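Local coordinates for protein Hpr(Ser) kinase (Coxiella burnetii, PDB 3TQF) that probably phosphorylates a serine of the phosphocarrier protein HPr with ATP and removes that phosphate again, as bifunctional HPr kinase/phosphatases do, at residues 95-99 and 148-152; 5-11 and 45-51; 103-108 and 132-136. One frame throughout, in Å; residues are numbered along the deposited sequence.

Contact 1 of 3, residues 95-99 and 148-152; sequences VHLSI and LVRNH
Leu97 of strand 95-99 lies against the imidazole of His152 on helix 148-152, and this CH-pi contact carries one end of the interface. Leu97 CD1 stands over the middle of the ring, 3.7 Å from its centroid and only 11° off the normal. The two side chains run past each other in opposite directions. The torsion of His152 has CG anti to the backbone N (chi1 176°), and this carries the ring from the helix to the strand.

The apolar contacts fill the other end. Leu97 CD2, the second branch, meets Val149 CG2 at 4.1 Å. Ile99 CD1 is shared by two helix residues. It reaches Leu148 CD2 tip to tip at 3.6 Å and crosses to Val149 CG2 at 3.9 Å.

The polar link is a water. It donates to His96 O at 2.7 Å and is also hydrogen-bonded to His152 NE2 at 2.7 Å, where it sits at the ring edge, in plane. His152 ND1 is bonded to Tyr118 OH. Both ring nitrogens are therefore held, which should fix the rotation of the imidazole while one face receives Leu97.

The helix runs at 135° to the strand, with their axes 10.1 Å apart at closest approach. Ile99 also packs on Val19, and Leu148 on Ile131, both in neighbouring strands. The contact is a buried helix-on-sheet layer, with helix 141-165 laid across strand 92-102 in the core of the HPr kinase C-terminal domain.

Contact 2 of 3, residues 5-11 and 45-51; sequences QTWHANF and CDDVIDL
Strands 5-8 and 48-51 pair antiparallel, with Trp7 and Ile49 as a hydrogen-bonded pair and Thr6-Asp50 and His8-Val48 as non-hydrogen-bonded pairs. Ile49 N donates to Trp7 O at 2.9 Å; the return bond from Trp7 N is weak. After the break at Ala9, Phe11 and Cys45 form another hydrogen-bonded pair, joined by Phe11 N to Cys45 O and Cys45 N to Phe11 O.

Side chains and one backbone amide hold the turn between these pairs. His8 ND1 donates to Asp47 O at 3.0 Å, with the oxygen close to the imidazole plane. Ala9 N adds a weak bond to the same oxygen. Asn10 OD1 accepts from Asp47 N at 2.9 Å; the N-H...O angle is 160°, and the donor is tilted 22° from the amide carbonyl plane. CG of Asn10 is anti to the carbonyl carbon (chi1 -59°), which directs the amide oxygen to Asp47 N.

Trp7, Phe11, Ile49 and Leu51 share one sheet face. Ile49 CD1 comes within 3.5 Å of Phe11 CB, the two side chains crossing at about a right angle, and within 4.0 Å of Ala9 CB. Leu51 CD1 crosses to Trp7 CB at 3.6 Å.

Cys45 is disulfide-bonded to Cys62. Asp46 makes a weak bond to Ser30, in a probable P-loop. Asn10 lies near a bound phosphate, probably from the crystallisation liquor, and packs on Lys29 and Ser33 of helix 29-38. The apolar face is covered by Leu20 of strand 17-23 and Ile123 of strand 117-123.

Contact 3 of 3, residues 103-108 and 132-136; sequences KPEKMP and LFPIH
Selenomethionine Met107 packs against Leu132 and Pro134 in the close-packed part of the contact. Its SE lies 4.1 Å from Leu132 CB and 4.1 Å from Pro134 CD; the exact place of the CE methyl is doubtful. CG is anti to the backbone N (chi1 -169°) and the chain bends at chi2, which brings the selenium alongside the strand backbone. Pro108 extends this patch. Its CG meets Leu132 CD1 at 3.8 Å, the ring and the leucine crossing at about a right angle. Pro104 belongs to the packed part too. Its CG sits over one face of the His136 imidazole, 3.9 Å from the centroid and 22° off the normal, shifted toward the rim. Ile135 CG2 packs on Lys103 CA at 4.0 Å and also faces Pro104 CD.

The solvent side is the 3-10 turn 104-106, where Glu105 and Lys106 are exposed. CB of Lys103 points away from the strand. The turn is held by its own backbone bond, Lys106 N to Lys103 O at 2.9 Å. Lys106 NZ forms a salt bridge with Glu24.

The loop folds over the end of strand 126-134. From that strand Phe133 bonds to Val102 and Leu132 to Leu117; Ile135, just past its end, also bonds to Val102. Behind it, Phe133 packs on Leu141 and Leu144 of helix 141-165. Gly74 of a second subunit covers Phe133 and Pro134, and Asn26 of that subunit packs on His136.

From the N terminus, contact 2 comes first. It joins 5-11 to 45-51 and closes a loop that holds strand 17-23 and helix 29-38. Contact 1 opens later, at strand 92-102, and closes on helix 141-165. Contact 3 opens and closes within that span, tying the loop after strand 92-102 to the end of strand 126-134. No loops cross. All three contacts reach the same mixed sheet. Contacts 1 and 2 meet where Val95 packs on Phe11 and Leu51. Contacts 1 and 3 meet where Phe133 packs on Leu148 and Ile99. Contacts 2 and 3 do not touch; their nearest atoms are about 11 Å apart.

Contact 1 of 3, residues 95-99 and 148-152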
ATOM      1  N   VAL A  95      20.636 -17.934  -4.164  1.00 39.37           N
ATOM      2  CA  VAL A  95      19.775 -17.341  -5.181  1.00 37.71           C
ATOM      3  C   VAL A  95      18.797 -18.397  -5.655  1.00 37.72           C
ATOM      4  O   VAL A  95      19.211 -19.438  -6.149  1.00 39.53           O
ATOM      5  CB  VAL A  95      20.598 -16.860  -6.395  1.00 38.49           C
ATOM      6  CG1 VAL A  95      19.685 -16.318  -7.497  1.00 37.28           C
ATOM      7  CG2 VAL A  95      21.613 -15.814  -5.967  1.00 38.77           C
ATOM      8  N   HIS A  96      17.504 -18.131  -5.512  1.00 36.35           N
ATOM      9  CA  HIS A  96      16.465 -19.079  -5.927  1.00 36.50           C
ATOM     10  C   HIS A  96      15.660 -18.603  -7.136  1.00 35.74           C
ATOM     11  O   HIS A  96      15.261 -19.410  -7.980  1.00 36.62           O
ATOM     12  CB  HIS A  96      15.508 -19.346  -4.765  1.00 36.01           C
ATOM     13  CG  HIS A  96      16.128 -20.113  -3.642  1.00 37.48           C
ATOM     14  ND1 HIS A  96      16.038 -21.484  -3.544  1.00 39.70           N
ATOM     15  CD2 HIS A  96      16.854 -19.705  -2.575  1.00 38.05           C
ATOM     16  CE1 HIS A  96      16.684 -21.888  -2.463  1.00 41.61           C
ATOM     17  NE2 HIS A  96      17.187 -20.827  -1.858  1.00 40.60           N
ATOM     18  N   LEU A  97      15.412 -17.299  -7.209  1.00 34.32           N
ATOM     19  CA  LEU A  97      14.525 -16.744  -8.216  1.00 33.72           C
ATOM     20  C   LEU A  97      15.038 -15.395  -8.681  1.00 33.41           C
ATOM     21  O   LEU A  97      15.663 -14.661  -7.917  1.00 32.90           O
ATOM     22  CB  LEU A  97      13.120 -16.591  -7.630  1.00 32.77           C
ATOM     23  CG  LEU A  97      12.012 -15.970  -8.481  1.00 32.27           C
ATOM     24  CD1 LEU A  97      11.595 -16.903  -9.602  1.00 33.01           C
ATOM     25  CD2 LEU A  97      10.824 -15.625  -7.594  1.00 31.30           C
ATOM     26  N   SER A  98      14.762 -15.081  -9.942  1.00 34.00           N
ATOM     27  CA  SER A  98      15.096 -13.796 -10.529  1.00 33.96           C
ATOM     28  C   SER A  98      13.828 -13.197 -11.118  1.00 33.53           C
ATOM     29  O   SER A  98      13.264 -13.756 -12.047  1.00 34.77           O
ATOM     30  CB  SER A  98      16.145 -13.991 -11.620  1.00 35.66           C
ATOM     31  OG  SER A  98      16.223 -12.863 -12.474  1.00 36.64           O
ATOM     32  N   ILE A  99      13.369 -12.079 -10.571  1.00 32.36           N
ATOM     33  CA  ILE A  99      12.198 -11.392 -11.107  1.00 32.21           C
ATOM     34  C   ILE A  99      12.639 -10.160 -11.880  1.00 32.95           C
ATOM     35  O   ILE A  99      13.423  -9.353 -11.391  1.00 32.41           O
ATOM     36  CB  ILE A  99      11.213 -10.970 -10.003  1.00 31.07           C
ATOM     37  CG1 ILE A  99      10.690 -12.194  -9.252  1.00 30.41           C
ATOM     38  CG2 ILE A  99      10.044 -10.196 -10.599  1.00 31.10           C
ATOM     39  CD1 ILE A  99       9.879 -11.846  -8.034  1.00 29.59           C
ATOM     40  N   LEU A 148       3.800 -13.636  -5.641  1.00 32.37           N
ATOM     41  CA  LEU A 148       4.504 -14.292  -6.741  1.00 32.41           C
ATOM     42  C   LEU A 148       5.593 -15.224  -6.228  1.00 32.37           C
ATOM     43  O   LEU A 148       5.787 -16.314  -6.771  1.00 33.40           O
ATOM     44  CB  LEU A 148       5.142 -13.251  -7.653  1.00 31.83           C
ATOM     45  CG  LEU A 148       5.763 -13.757  -8.950  1.00 32.00           C
ATOM     46  CD1 LEU A 148       4.684 -14.111  -9.962  1.00 32.78           C
ATOM     47  CD2 LEU A 148       6.700 -12.706  -9.510  1.00 31.30           C
ATOM     48  N   VAL A 149       6.307 -14.783  -5.193  1.00 31.74           N
ATOM     49  CA  VAL A 149       7.439 -15.536  -4.648  1.00 31.80           C
ATOM     50  C   VAL A 149       6.960 -16.736  -3.851  1.00 32.84           C
ATOM     51  O   VAL A 149       7.539 -17.809  -3.946  1.00 33.74           O
ATOM     52  CB  VAL A 149       8.345 -14.645  -3.759  1.00 31.11           C
ATOM     53  CG1 VAL A 149       9.411 -15.476  -3.062  1.00 31.44           C
ATOM     54  CG2 VAL A 149       8.994 -13.548  -4.593  1.00 30.19           C
ATOM     55  N   ARG A 150       5.903 -16.555  -3.068  1.00 33.46           N
ATOM     56  CA  ARG A 150       5.327 -17.647  -2.275  1.00 34.79           C
ATOM     57  C   ARG A 150       4.747 -18.730  -3.176  1.00 36.20           C
ATOM     58  O   ARG A 150       4.864 -19.916  -2.878  1.00 37.66           O
ATOM     59  CB  ARG A 150       4.253 -17.117  -1.322  1.00 35.01           C
ATOM     60  CG  ARG A 150       4.801 -16.195  -0.236  1.00 34.38           C
ATOM     61  CD  ARG A 150       3.694 -15.533   0.539  1.00 34.73           C
ATOM     62  NE  ARG A 150       2.962 -16.505   1.343  1.00 36.19           N
ATOM     63  CZ  ARG A 150       1.702 -16.372   1.746  1.00 37.01           C
ATOM     64  NH1 ARG A 150       0.988 -15.297   1.425  1.00 37.11           N
ATOM     65  NH2 ARG A 150       1.147 -17.330   2.472  1.00 38.72           N
ATOM     66  N   ASN A 151       4.127 -18.314  -4.276  1.00 36.56           N
ATOM     67  CA  ASN A 151       3.633 -19.248  -5.287  1.00 38.13           C
ATOM     68  C   ASN A 151       4.768 -20.018  -5.927  1.00 38.55           C
ATOM     69  O   ASN A 151       4.637 -21.211  -6.200  1.00 40.14           O
ATOM     70  CB  ASN A 151       2.836 -18.520  -6.383  1.00 38.42           C
ATOM     71  CG  ASN A 151       1.336 -18.602  -6.173  1.00 39.60           C
ATOM     72  OD1 ASN A 151       0.861 -18.820  -5.064  1.00 40.17           O
ATOM     73  ND2 ASN A 151       0.585 -18.432  -7.248  1.00 40.86           N
ATOM     74  N   HIS A 152       5.879 -19.330  -6.170  1.00 37.72           N
ATOM     75  CA  HIS A 152       7.051 -19.967  -6.756  1.00 38.36           C
ATOM     76  C   HIS A 152       7.606 -21.058  -5.838  1.00 39.41           C
ATOM     77  O   HIS A 152       7.932 -22.151  -6.297  1.00 40.60           O
ATOM     78  CB  HIS A 152       8.139 -18.937  -7.077  1.00 37.12           C
ATOM     79  CG  HIS A 152       9.402 -19.548  -7.590  1.00 37.57           C
ATOM     80  ND1 HIS A 152       9.554 -19.948  -8.899  1.00 38.96           N
ATOM     81  CD2 HIS A 152      10.560 -19.861  -6.963  1.00 37.56           C
ATOM     82  CE1 HIS A 152      10.757 -20.472  -9.059  1.00 39.84           C
ATOM     83  NE2 HIS A 152      11.387 -20.430  -7.898  1.00 39.05           N
TER
HETATM   84  O   HOH W   1      13.754 -21.598  -7.452  1.00 41.87           O

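Contact 2 of 3, residues 5-11 and 45-51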
ATOM      1  N   GLN A   5      32.782 -12.112  -9.352  1.00 65.02           N
ATOM      2  CA  GLN A   5      31.605 -11.787 -10.149  1.00 62.25           C
ATOM      3  C   GLN A   5      30.622 -10.875  -9.439  1.00 59.02           C
ATOM      4  O   GLN A   5      30.160 -11.184  -8.344  1.00 57.56           O
ATOM      5  CB  GLN A   5      30.883 -13.080 -10.527  1.00 61.40           C
ATOM      6  CG  GLN A   5      31.793 -14.175 -11.060  1.00 64.60           C
ATOM      7  CD  GLN A   5      32.477 -13.790 -12.349  1.00 67.38           C
ATOM      8  OE1 GLN A   5      31.831 -13.382 -13.312  1.00 66.99           O
ATOM      9  NE2 GLN A   5      33.795 -13.920 -12.377  1.00 71.17           N
ATOM     10  N   THR A   6      30.295  -9.758 -10.082  1.00 58.24           N
ATOM     11  CA  THR A   6      29.239  -8.870  -9.618  1.00 55.30           C
ATOM     12  C   THR A   6      27.989  -9.098 -10.454  1.00 52.99           C
ATOM     13  O   THR A   6      28.046  -9.730 -11.504  1.00 54.03           O
ATOM     14  CB  THR A   6      29.649  -7.394  -9.735  1.00 56.28           C
ATOM     15  OG1 THR A   6      29.991  -7.103 -11.093  1.00 58.34           O
ATOM     16  CG2 THR A   6      30.841  -7.094  -8.839  1.00 58.56           C
ATOM     17  N   TRP A   7      26.864  -8.571  -9.985  1.00 50.18           N
ATOM     18  CA  TRP A   7      25.594  -8.686 -10.689  1.00 48.16           C
ATOM     19  C   TRP A   7      24.730  -7.481 -10.338  1.00 46.26           C
ATOM     20  O   TRP A   7      24.583  -7.150  -9.167  1.00 45.20           O
ATOM     21  CB  TRP A   7      24.905  -9.985 -10.281  1.00 46.84           C
ATOM     22  CG  TRP A   7      23.627 -10.277 -10.991  1.00 45.34           C
ATOM     23  CD1 TRP A   7      22.400  -9.783 -10.687  1.00 43.41           C
ATOM     24  CD2 TRP A   7      23.441 -11.154 -12.107  1.00 46.27           C
ATOM     25  NE1 TRP A   7      21.457 -10.287 -11.550  1.00 43.17           N
ATOM     26  CE2 TRP A   7      22.072 -11.133 -12.432  1.00 45.00           C
ATOM     27  CE3 TRP A   7      24.299 -11.947 -12.867  1.00 48.46           C
ATOM     28  CZ2 TRP A   7      21.541 -11.871 -13.487  1.00 45.63           C
ATOM     29  CZ3 TRP A   7      23.771 -12.679 -13.911  1.00 49.40           C
ATOM     30  CH2 TRP A   7      22.405 -12.636 -14.211  1.00 47.89           C
ATOM     31  N   HIS A   8      24.172  -6.824 -11.351  1.00 46.15           N
ATOM     32  CA  HIS A   8      23.378  -5.616 -11.136  1.00 44.96           C
ATOM     33  C   HIS A   8      21.915  -5.963 -10.845  1.00 42.38           C
ATOM     34  O   HIS A   8      21.148  -6.296 -11.743  1.00 42.27           O
ATOM     35  CB  HIS A   8      23.495  -4.666 -12.339  1.00 46.68           C
ATOM     36  CG  HIS A   8      22.649  -3.437 -12.220  1.00 46.14           C
ATOM     37  ND1 HIS A   8      22.387  -2.829 -11.013  1.00 45.39           N
ATOM     38  CD2 HIS A   8      22.005  -2.704 -13.156  1.00 47.11           C
ATOM     39  CE1 HIS A   8      21.610  -1.779 -11.211  1.00 45.55           C
ATOM     40  NE2 HIS A   8      21.367  -1.679 -12.503  1.00 46.32           N
ATOM     41  N   ALA A   9      21.540  -5.878  -9.575  1.00 40.66           N
ATOM     42  CA  ALA A   9      20.173  -6.151  -9.152  1.00 38.61           C
ATOM     43  C   ALA A   9      20.025  -5.894  -7.657  1.00 37.49           C
ATOM     44  O   ALA A   9      21.015  -5.670  -6.961  1.00 38.32           O
ATOM     45  CB  ALA A   9      19.795  -7.596  -9.476  1.00 38.12           C
ATOM     46  N   ASN A  10      18.788  -5.912  -7.173  1.00 35.79           N
ATOM     47  CA  ASN A  10      18.532  -5.929  -5.738  1.00 34.99           C
ATOM     48  C   ASN A  10      18.345  -7.376  -5.321  1.00 34.35           C
ATOM     49  O   ASN A  10      17.813  -8.173  -6.085  1.00 34.08           O
ATOM     50  CB  ASN A  10      17.293  -5.111  -5.382  1.00 34.17           C
ATOM     51  CG  ASN A  10      17.404  -3.659  -5.813  1.00 35.00           C
ATOM     52  OD1 ASN A  10      18.495  -3.152  -6.057  1.00 36.83           O
ATOM     53  ND2 ASN A  10      16.264  -2.988  -5.917  1.00 35.08           N
ATOM     54  N   PHE A  11      18.785  -7.713  -4.112  1.00 34.44           N
ATOM     55  CA  PHE A  11      18.727  -9.084  -3.624  1.00 34.14           C
ATOM     56  C   PHE A  11      18.070  -9.110  -2.259  1.00 33.67           C
ATOM     57  O   PHE A  11      18.578  -8.524  -1.308  1.00 34.14           O
ATOM     58  CB  PHE A  11      20.140  -9.678  -3.565  1.00 35.72           C
ATOM     59  CG  PHE A  11      20.182 -11.171  -3.372  1.00 35.46           C
ATOM     60  CD1 PHE A  11      19.290 -12.008  -4.021  1.00 34.79           C
ATOM     61  CD2 PHE A  11      21.152 -11.740  -2.570  1.00 37.25           C
ATOM     62  CE1 PHE A  11      19.346 -13.382  -3.848  1.00 35.66           C
ATOM     63  CE2 PHE A  11      21.220 -13.116  -2.392  1.00 38.22           C
ATOM     64  CZ  PHE A  11      20.313 -13.938  -3.032  1.00 37.37           C
ATOM     65  N   CYS A  45      21.115  -7.065  -0.416  1.00 41.53           N
ATOM     66  CA  CYS A  45      21.849  -5.945  -1.000  1.00 43.20           C
ATOM     67  C   CYS A  45      21.049  -5.107  -2.003  1.00 42.43           C
ATOM     68  O   CYS A  45      20.194  -5.623  -2.721  1.00 41.23           O
ATOM     69  CB  CYS A  45      23.110  -6.460  -1.687  1.00 44.78           C
ATOM     70  SG  CYS A  45      24.444  -5.251  -1.735  1.00 48.71           S
ATOM     71  N   ASP A  46      21.357  -3.811  -2.040  1.00 43.73           N
ATOM     72  CA  ASP A  46      20.786  -2.881  -3.008  1.00 43.65           C
ATOM     73  C   ASP A  46      21.780  -2.722  -4.151  1.00 45.06           C
ATOM     74  O   ASP A  46      22.992  -2.830  -3.944  1.00 46.79           O
ATOM     75  CB  ASP A  46      20.537  -1.520  -2.338  1.00 44.47           C
ATOM     76  CG  ASP A  46      19.437  -0.699  -3.023  1.00 44.60           C
ATOM     77  OD1 ASP A  46      18.332  -1.243  -3.278  1.00 43.44           O
ATOM     78  OD2 ASP A  46      19.672   0.511  -3.272  1.00 46.65           O
ATOM     79  N   ASP A  47      21.262  -2.490  -5.354  1.00 44.74           N
ATOM     80  CA  ASP A  47      22.069  -2.161  -6.541  1.00 46.32           C
ATOM     81  C   ASP A  47      22.977  -3.269  -7.084  1.00 46.86           C
ATOM     82  O   ASP A  47      22.753  -3.746  -8.193  1.00 47.18           O
ATOM     83  CB  ASP A  47      22.903  -0.890  -6.321  1.00 48.28           C
ATOM     84  CG  ASP A  47      23.603  -0.432  -7.596  1.00 51.08           C
ATOM     85  OD1 ASP A  47      22.954  -0.440  -8.667  1.00 51.51           O
ATOM     86  OD2 ASP A  47      24.803  -0.070  -7.535  1.00 54.58           O
ATOM     87  N   VAL A  48      24.010  -3.651  -6.335  1.00 47.54           N
ATOM     88  CA  VAL A  48      25.011  -4.613  -6.827  1.00 48.60           C
ATOM     89  C   VAL A  48      25.219  -5.772  -5.856  1.00 48.07           C
ATOM     90  O   VAL A  48      25.170  -5.586  -4.646  1.00 48.05           O
ATOM     91  CB  VAL A  48      26.359  -3.921  -7.091  1.00 51.19           C
ATOM     92  CG1 VAL A  48      27.445  -4.936  -7.397  1.00 53.13           C
ATOM     93  CG2 VAL A  48      26.221  -2.943  -8.241  1.00 52.23           C
ATOM     94  N   ILE A  49      25.458  -6.964  -6.404  1.00 48.02           N
ATOM     95  CA  ILE A  49      25.588  -8.191  -5.620  1.00 47.73           C
ATOM     96  C   ILE A  49      26.855  -8.942  -6.004  1.00 49.90           C
ATOM     97  O   ILE A  49      27.122  -9.135  -7.186  1.00 50.69           O
ATOM     98  CB  ILE A  49      24.422  -9.158  -5.898  1.00 45.83           C
ATOM     99  CG1 ILE A  49      23.084  -8.441  -5.869  1.00 44.12           C
ATOM    100  CG2 ILE A  49      24.392 -10.277  -4.882  1.00 45.86           C
ATOM    101  CD1 ILE A  49      21.998  -9.239  -6.517  1.00 43.60           C
ATOM    102  N   ASP A  50      27.624  -9.381  -5.011  1.00 51.07           N
ATOM    103  CA  ASP A  50      28.712 -10.322  -5.259  1.00 53.42           C
ATOM    104  C   ASP A  50      28.125 -11.729  -5.334  1.00 52.45           C
ATOM    105  O   ASP A  50      27.294 -12.099  -4.504  1.00 50.70           O
ATOM    106  CB  ASP A  50      29.774 -10.260  -4.157  1.00 55.78           C
ATOM    107  CG  ASP A  50      30.499  -8.925  -4.109  1.00 57.64           C
ATOM    108  OD1 ASP A  50      30.140  -8.000  -4.872  1.00 57.79           O
ATOM    109  OD2 ASP A  50      31.436  -8.800  -3.298  1.00 60.35           O
ATOM    110  N   LEU A  51      28.554 -12.496  -6.336  1.00 53.56           N
ATOM    111  CA  LEU A  51      28.086 -13.862  -6.537  1.00 53.25           C
ATOM    112  C   LEU A  51      29.248 -14.844  -6.441  1.00 56.32           C
ATOM    113  O   LEU A  51      30.383 -14.506  -6.775  1.00 58.69           O
ATOM    114  CB  LEU A  51      27.423 -14.001  -7.911  1.00 52.44           C
ATOM    115  CG  LEU A  51      26.159 -13.185  -8.204  1.00 49.87           C
ATOM    116  CD1 LEU A  51      25.742 -13.409  -9.646  1.00 50.06           C
ATOM    117  CD2 LEU A  51      25.013 -13.539  -7.266  1.00 47.63           C
TER

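Contact 3 of 3, residues 103-108 and 132-136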
ATOM      1  N   LYS A 103       7.656  -3.146 -18.105  1.00 47.63           N
ATOM      2  CA  LYS A 103       6.550  -2.240 -18.392  1.00 49.76           C
ATOM      3  C   LYS A 103       5.530  -3.018 -19.217  1.00 51.84           C
ATOM      4  O   LYS A 103       5.907  -3.707 -20.166  1.00 53.44           O
ATOM      5  CB  LYS A 103       7.022  -1.017 -19.183  1.00 52.27           C
ATOM      6  CG  LYS A 103       8.159  -0.210 -18.537  1.00 51.72           C
ATOM      7  CD  LYS A 103       7.662   0.949 -17.688  1.00 51.93           C
ATOM      8  CE  LYS A 103       8.809   1.892 -17.329  1.00 52.12           C
ATOM      9  NZ  LYS A 103       9.236   2.739 -18.480  1.00 55.09           N
ATOM     10  N   PRO A 104       4.239  -2.923 -18.860  1.00 52.43           N
ATOM     11  CA  PRO A 104       3.190  -3.668 -19.552  1.00 54.47           C
ATOM     12  C   PRO A 104       3.277  -3.638 -21.076  1.00 58.14           C
ATOM     13  O   PRO A 104       3.038  -4.659 -21.716  1.00 59.32           O
ATOM     14  CB  PRO A 104       1.916  -2.979 -19.076  1.00 55.17           C
ATOM     15  CG  PRO A 104       2.241  -2.528 -17.707  1.00 52.26           C
ATOM     16  CD  PRO A 104       3.702  -2.187 -17.702  1.00 51.10           C
ATOM     17  N   GLU A 105       3.623  -2.483 -21.643  1.00 60.38           N
ATOM     18  CA  GLU A 105       3.660  -2.315 -23.106  1.00 64.53           C
ATOM     19  C   GLU A 105       4.760  -3.166 -23.751  1.00 64.87           C
ATOM     20  O   GLU A 105       4.615  -3.610 -24.891  1.00 67.91           O
ATOM     21  CB  GLU A 105       3.872  -0.846 -23.515  1.00 66.80           C
ATOM     22  CG  GLU A 105       3.286   0.207 -22.580  1.00 66.46           C
ATOM     23  CD  GLU A 105       4.277   0.649 -21.509  1.00 64.19           C
ATOM     24  OE1 GLU A 105       5.308   1.261 -21.870  1.00 65.39           O
ATOM     25  OE2 GLU A 105       4.028   0.380 -20.313  1.00 61.66           O
ATOM     26  N   LYS A 106       5.854  -3.380 -23.016  1.00 62.13           N
ATOM     27  CA  LYS A 106       7.019  -4.113 -23.519  1.00 62.45           C
ATOM     28  C   LYS A 106       6.969  -5.598 -23.151  1.00 60.68           C
ATOM     29  O   LYS A 106       7.888  -6.358 -23.460  1.00 60.72           O
ATOM     30  CB  LYS A 106       8.303  -3.480 -22.972  1.00 60.96           C
ATOM     31  CG  LYS A 106       8.494  -2.019 -23.395  1.00 63.44           C
ATOM     32  CD  LYS A 106       9.428  -1.256 -22.456  1.00 61.49           C
ATOM     33  CE  LYS A 106       9.309   0.249 -22.662  1.00 63.42           C
ATOM     34  NZ  LYS A 106      10.242   1.003 -21.782  1.00 62.02           N
HETATM   35  N   MSE A 107       5.882  -6.002 -22.502  1.00 59.44           N
HETATM   36  CA  MSE A 107       5.707  -7.369 -22.037  1.00 57.87           C
HETATM   37  C   MSE A 107       5.392  -8.296 -23.214  1.00 61.01           C
HETATM   38  O   MSE A 107       4.500  -7.996 -24.003  1.00 63.95           O
HETATM   39  CB  MSE A 107       4.557  -7.405 -21.032  1.00 56.10           C
HETATM   40  CG  MSE A 107       4.429  -8.695 -20.273  1.00 53.89           C
HETATM   41 SE   MSE A 107       5.611  -8.824 -18.735  1.00 47.85          SE
HETATM   42  CE  MSE A 107       5.015 -10.601 -18.208  1.00 47.49           C
ATOM     43  N   PRO A 108       6.116  -9.429 -23.336  1.00 61.02           N
ATOM     44  CA  PRO A 108       5.835 -10.376 -24.427  1.00 64.22           C
ATOM     45  C   PRO A 108       4.471 -11.054 -24.308  1.00 65.10           C
ATOM     46  O   PRO A 108       3.832 -10.988 -23.257  1.00 62.83           O
ATOM     47  CB  PRO A 108       6.947 -11.428 -24.297  1.00 63.19           C
ATOM     48  CG  PRO A 108       7.952 -10.859 -23.367  1.00 60.26           C
ATOM     49  CD  PRO A 108       7.238  -9.884 -22.494  1.00 58.35           C
ATOM     50  N   LEU A 132       9.009 -12.734 -15.778  1.00 39.10           N
ATOM     51  CA  LEU A 132       8.776 -11.394 -16.303  1.00 39.97           C
ATOM     52  C   LEU A 132       7.475 -10.891 -15.698  1.00 39.54           C
ATOM     53  O   LEU A 132       6.416 -11.438 -15.981  1.00 40.48           O
ATOM     54  CB  LEU A 132       8.671 -11.413 -17.836  1.00 42.69           C
ATOM     55  CG  LEU A 132       9.859 -11.954 -18.643  1.00 43.98           C
ATOM     56  CD1 LEU A 132       9.629 -11.698 -20.117  1.00 47.15           C
ATOM     57  CD2 LEU A 132      11.178 -11.344 -18.219  1.00 42.99           C
ATOM     58  N   PHE A 133       7.552  -9.869 -14.852  1.00 38.68           N
ATOM     59  CA  PHE A 133       6.368  -9.361 -14.166  1.00 38.50           C
ATOM     60  C   PHE A 133       5.978  -7.968 -14.640  1.00 39.91           C
ATOM     61  O   PHE A 133       6.786  -7.050 -14.569  1.00 39.42           O
ATOM     62  CB  PHE A 133       6.578  -9.341 -12.654  1.00 36.43           C
ATOM     63  CG  PHE A 133       5.306  -9.141 -11.887  1.00 36.22           C
ATOM     64  CD1 PHE A 133       4.949  -7.892 -11.420  1.00 35.67           C
ATOM     65  CD2 PHE A 133       4.444 -10.202 -11.674  1.00 36.60           C
ATOM     66  CE1 PHE A 133       3.772  -7.707 -10.733  1.00 36.03           C
ATOM     67  CE2 PHE A 133       3.261 -10.023 -10.989  1.00 36.89           C
ATOM     68  CZ  PHE A 133       2.925  -8.773 -10.517  1.00 36.78           C
ATOM     69  N   PRO A 134       4.725  -7.804 -15.106  1.00 42.15           N
ATOM     70  CA  PRO A 134       4.248  -6.507 -15.565  1.00 44.03           C
ATOM     71  C   PRO A 134       4.015  -5.549 -14.409  1.00 43.41           C
ATOM     72  O   PRO A 134       3.359  -5.911 -13.435  1.00 42.46           O
ATOM     73  CB  PRO A 134       2.927  -6.844 -16.244  1.00 46.13           C
ATOM     74  CG  PRO A 134       2.447  -8.040 -15.543  1.00 44.95           C
ATOM     75  CD  PRO A 134       3.661  -8.823 -15.165  1.00 42.84           C
ATOM     76  N   ILE A 135       4.545  -4.336 -14.526  1.00 44.56           N
ATOM     77  CA  ILE A 135       4.456  -3.350 -13.457  1.00 44.33           C
ATOM     78  C   ILE A 135       3.396  -2.295 -13.765  1.00 46.76           C
ATOM     79  O   ILE A 135       3.566  -1.479 -14.666  1.00 48.99           O
ATOM     80  CB  ILE A 135       5.828  -2.677 -13.199  1.00 43.62           C
ATOM     81  CG1 ILE A 135       5.743  -1.704 -12.020  1.00 43.22           C
ATOM     82  CG2 ILE A 135       6.332  -1.954 -14.444  1.00 45.60           C
ATOM     83  CD1 ILE A 135       7.094  -1.448 -11.345  1.00 42.09           C
ATOM     84  N   HIS A 136       2.296  -2.334 -13.020  1.00 47.14           N
ATOM     85  CA  HIS A 136       1.275  -1.292 -13.074  1.00 49.28           C
ATOM     86  C   HIS A 136       1.434  -0.420 -11.835  1.00 48.73           C
ATOM     87  O   HIS A 136       1.685  -0.945 -10.749  1.00 47.05           O
ATOM     88  CB  HIS A 136      -0.121  -1.906 -13.089  1.00 50.37           C
ATOM     89  CG  HIS A 136      -0.384  -2.790 -14.268  1.00 51.42           C
ATOM     90  ND1 HIS A 136      -0.880  -2.312 -15.462  1.00 53.79           N
ATOM     91  CD2 HIS A 136      -0.232  -4.125 -14.432  1.00 50.07           C
ATOM     92  CE1 HIS A 136      -1.016  -3.313 -16.312  1.00 54.57           C
ATOM     93  NE2 HIS A 136      -0.628  -4.425 -15.712  1.00 52.29           N
TER